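Local coordinates for protein putative esterase (PDB 5VOL) that acts as a carbohydrate esterase of family 1, a ferulic acid esterase of a gut bacterium that works alongside xylanases on arabinoxylan, at residues Pro33-Gln38 / Lys42-Leu47. Numbering follows the deposited sequence.
Sequences PKSFEQ and KKYPVL
Lys42 and Tyr44 pack against Pro33, Ser35 and Phe36 within the loop that joins strands 24-32 and 46-50 of the alpha/beta-hydrolase sheet. The first segment starts with a type I beta turn from Pro33 to Phe36, closed by Phe36 N to Pro33 O at 3.0 Å. Lys42 comes first along the second segment. Its extended chain brings CD to 3.8 Å from Ser35 OG. Glu81 ties both segments together, its OE1 forming a salt bridge with Lys42 NZ and a hydrogen bond with Ser35 OG. Arg125 is a second tie: it donates to the backbone O of Lys42 and to that of Phe36, and makes a cation-pi contact with the Phe36 ring.

Tyr44 carries most of the contact, just before the chain enters strand 46-50. Its CG lies anti to the carbonyl carbon (chi1 -55°), and the ring reaches across to the turn. Pro33 CG sits over one ring face, 4.0 Å from the centroid and 22° off the normal, a CH-pi contact. Phe36 CD2 meets Tyr44 CE2 obliquely at 3.7 Å. An alanine in place of Tyr44 would probably open a gap beside Pro33 and Phe36 and cost Ser35 its phenol donor. The contact lies away from the calcium site. Its one direct hydrogen bond between the segments runs at the edge of the tyrosine ring, near its plane: Tyr44 OH donates to Ser35 OG at 2.7 Å.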
ATOM      1  N   PRO C  33     -25.120   1.125  -9.055  1.00 23.03           N
ATOM      2  CA  PRO C  33     -24.339   2.356  -9.258  1.00 29.44           C
ATOM      3  C   PRO C  33     -25.131   3.650  -9.019  1.00 30.06           C
ATOM      4  O   PRO C  33     -26.361   3.679  -9.121  1.00 29.72           O
ATOM      5  CB  PRO C  33     -23.916   2.266 -10.724  1.00 28.56           C
ATOM      6  CG  PRO C  33     -23.947   0.816 -11.051  1.00 29.08           C
ATOM      7  CD  PRO C  33     -25.013   0.198 -10.194  1.00 24.18           C
ATOM      8  N   LYS C  34     -24.403   4.724  -8.730  1.00 28.43           N
ATOM      9  CA  LYS C  34     -24.989   6.038  -8.504  1.00 28.78           C
ATOM     10  C   LYS C  34     -25.807   6.526  -9.704  1.00 29.02           C
ATOM     11  O   LYS C  34     -26.804   7.231  -9.537  1.00 32.88           O
ATOM     12  CB  LYS C  34     -23.884   7.057  -8.173  1.00 30.51           C
ATOM     13  CG  LYS C  34     -24.384   8.467  -7.988  1.00 37.00           C
ATOM     14  CD  LYS C  34     -23.226   9.482  -7.901  1.00 42.65           C
ATOM     15  CE  LYS C  34     -22.780   9.710  -6.466  1.00 45.00           C
ATOM     16  NZ  LYS C  34     -21.802  10.842  -6.373  1.00 56.43           N
ATOM     17  N   SER C  35     -25.384   6.146 -10.906  1.00 26.07           N
ATOM     18  CA  SER C  35     -26.066   6.559 -12.135  1.00 33.20           C
ATOM     19  C   SER C  35     -27.293   5.711 -12.492  1.00 37.36           C
ATOM     20  O   SER C  35     -27.952   5.968 -13.499  1.00 34.49           O
ATOM     21  CB  SER C  35     -25.096   6.516 -13.309  1.00 32.21           C
ATOM     22  OG  SER C  35     -24.728   5.179 -13.611  1.00 29.17           O
ATOM     23  N   PHE C  36     -27.597   4.699 -11.684  1.00 31.94           N
ATOM     24  CA  PHE C  36     -28.611   3.724 -12.090  1.00 33.75           C
ATOM     25  C   PHE C  36     -29.978   4.385 -12.296  1.00 32.60           C
ATOM     26  O   PHE C  36     -30.633   4.144 -13.301  1.00 35.20           O
ATOM     27  CB  PHE C  36     -28.709   2.584 -11.071  1.00 29.96           C
ATOM     28  CG  PHE C  36     -29.558   1.422 -11.534  1.00 25.35           C
ATOM     29  CD1 PHE C  36     -30.881   1.330 -11.165  1.00 29.42           C
ATOM     30  CD2 PHE C  36     -29.021   0.431 -12.335  1.00 26.02           C
ATOM     31  CE1 PHE C  36     -31.671   0.254 -11.586  1.00 30.45           C
ATOM     32  CE2 PHE C  36     -29.792  -0.640 -12.759  1.00 28.04           C
ATOM     33  CZ  PHE C  36     -31.122  -0.726 -12.384  1.00 27.43           C
ATOM     34  N   GLU C  37     -30.383   5.237 -11.358  1.00 38.34           N
ATOM     35  CA  GLU C  37     -31.662   5.940 -11.435  1.00 39.04           C
ATOM     36  C   GLU C  37     -31.602   7.175 -12.330  1.00 47.99           C
ATOM     37  O   GLU C  37     -32.628   7.743 -12.693  1.00 46.82           O
ATOM     38  CB  GLU C  37     -32.120   6.366 -10.041  1.00 38.75           C
ATOM     39  CG  GLU C  37     -32.321   5.225  -9.063  1.00 45.51           C
ATOM     40  CD  GLU C  37     -33.437   4.301  -9.477  1.00 51.68           C
ATOM     41  OE1 GLU C  37     -34.067   4.562 -10.529  1.00 51.28           O
ATOM     42  OE2 GLU C  37     -33.687   3.312  -8.749  1.00 64.11           O
ATOM     43  N   GLN C  38     -30.390   7.588 -12.672  1.00 44.92           N
ATOM     44  CA  GLN C  38     -30.167   8.855 -13.352  1.00 46.31           C
ATOM     45  C   GLN C  38     -30.101   8.688 -14.864  1.00 48.32           C
ATOM     46  O   GLN C  38     -30.690   9.467 -15.608  1.00 56.57           O
ATOM     47  CB  GLN C  38     -28.882   9.488 -12.825  1.00 48.51           C
ATOM     48  CG  GLN C  38     -28.321  10.582 -13.685  1.00 54.28           C
ATOM     49  CD  GLN C  38     -26.974  11.042 -13.188  1.00 59.09           C
ATOM     50  OE1 GLN C  38     -25.963  10.363 -13.383  1.00 57.95           O
ATOM     51  NE2 GLN C  38     -26.951  12.194 -12.524  1.00 61.65           N
ATOM     52  N   LYS C  42     -28.428   3.406 -19.393  1.00 43.66           N
ATOM     53  CA  LYS C  42     -27.073   2.887 -19.258  1.00 39.00           C
ATOM     54  C   LYS C  42     -27.078   1.392 -18.942  1.00 33.13           C
ATOM     55  O   LYS C  42     -27.841   0.933 -18.106  1.00 36.59           O
ATOM     56  CB  LYS C  42     -26.313   3.657 -18.175  1.00 37.70           C
ATOM     57  CG  LYS C  42     -24.822   3.355 -18.135  1.00 37.45           C
ATOM     58  CD  LYS C  42     -24.078   4.338 -17.242  1.00 38.04           C
ATOM     59  CE  LYS C  42     -22.590   4.010 -17.176  1.00 38.67           C
ATOM     60  NZ  LYS C  42     -21.865   4.855 -16.168  1.00 36.94           N
ATOM     61  N   LYS C  43     -26.231   0.639 -19.631  1.00 36.16           N
ATOM     62  CA  LYS C  43     -26.012  -0.768 -19.319  1.00 32.20           C
ATOM     63  C   LYS C  43     -24.655  -0.915 -18.635  1.00 32.66           C
ATOM     64  O   LYS C  43     -23.759  -0.115 -18.880  1.00 28.74           O
ATOM     65  CB  LYS C  43     -26.063  -1.627 -20.579  1.00 36.46           C
ATOM     66  CG  LYS C  43     -27.386  -1.559 -21.348  1.00 42.62           C
ATOM     67  CD  LYS C  43     -28.532  -2.160 -20.546  1.00 42.10           C
ATOM     68  CE  LYS C  43     -29.667  -2.651 -21.459  1.00 48.95           C
ATOM     69  NZ  LYS C  43     -29.308  -3.909 -22.199  1.00 56.28           N
ATOM     70  N   TYR C  44     -24.504  -1.948 -17.808  1.00 27.23           N
ATOM     71  CA  TYR C  44     -23.331  -2.092 -16.949  1.00 25.53           C
ATOM     72  C   TYR C  44     -22.662  -3.456 -17.037  1.00 25.65           C
ATOM     73  O   TYR C  44     -23.316  -4.461 -17.337  1.00 30.73           O
ATOM     74  CB  TYR C  44     -23.720  -1.847 -15.492  1.00 26.97           C
ATOM     75  CG  TYR C  44     -24.400  -0.528 -15.214  1.00 27.19           C
ATOM     76  CD1 TYR C  44     -23.657   0.619 -14.930  1.00 27.36           C
ATOM     77  CD2 TYR C  44     -25.779  -0.428 -15.218  1.00 27.26           C
ATOM     78  CE1 TYR C  44     -24.282   1.823 -14.658  1.00 28.39           C
ATOM     79  CE2 TYR C  44     -26.412   0.775 -14.953  1.00 28.23           C
ATOM     80  CZ  TYR C  44     -25.661   1.894 -14.677  1.00 29.27           C
ATOM     81  OH  TYR C  44     -26.303   3.082 -14.414  1.00 31.92           O
ATOM     82  N   PRO C  45     -21.351  -3.507 -16.762  1.00 26.10           N
ATOM     83  CA  PRO C  45     -20.780  -4.826 -16.507  1.00 23.20           C
ATOM     84  C   PRO C  45     -21.289  -5.362 -15.168  1.00 22.90           C
ATOM     85  O   PRO C  45     -21.924  -4.628 -14.408  1.00 22.43           O
ATOM     86  CB  PRO C  45     -19.265  -4.577 -16.484  1.00 22.62           C
ATOM     87  CG  PRO C  45     -19.096  -3.109 -16.387  1.00 29.44           C
ATOM     88  CD  PRO C  45     -20.323  -2.451 -16.882  1.00 26.51           C
ATOM     89  N   VAL C  46     -21.034  -6.635 -14.898  1.00 22.41           N
ATOM     90  CA  VAL C  46     -21.485  -7.230 -13.653  1.00 21.52           C
ATOM     91  C   VAL C  46     -20.390  -8.074 -13.023  1.00 20.97           C
ATOM     92  O   VAL C  46     -19.621  -8.758 -13.712  1.00 20.14           O
ATOM     93  CB  VAL C  46     -22.764  -8.097 -13.846  1.00 22.84           C
ATOM     94  CG1 VAL C  46     -22.471  -9.298 -14.725  1.00 20.96           C
ATOM     95  CG2 VAL C  46     -23.301  -8.550 -12.487  1.00 22.16           C
ATOM     96  N   LEU C  47     -20.312  -7.976 -11.701  1.00 18.09           N
ATOM     97  CA  LEU C  47     -19.480  -8.850 -10.897  1.00 20.76           C
ATOM     98  C   LEU C  47     -20.379  -9.692  -9.981  1.00 18.70           C
ATOM     99  O   LEU C  47     -21.127  -9.148  -9.163  1.00 19.12           O
ATOM    100  CB  LEU C  47     -18.479  -8.042 -10.048  1.00 20.47           C
ATOM    101  CG  LEU C  47     -17.687  -8.856  -9.016  1.00 18.05           C
ATOM    102  CD1 LEU C  47     -16.756  -9.834  -9.714  1.00 15.51           C
ATOM    103  CD2 LEU C  47     -16.883  -7.925  -8.084  1.00 17.25           C
TER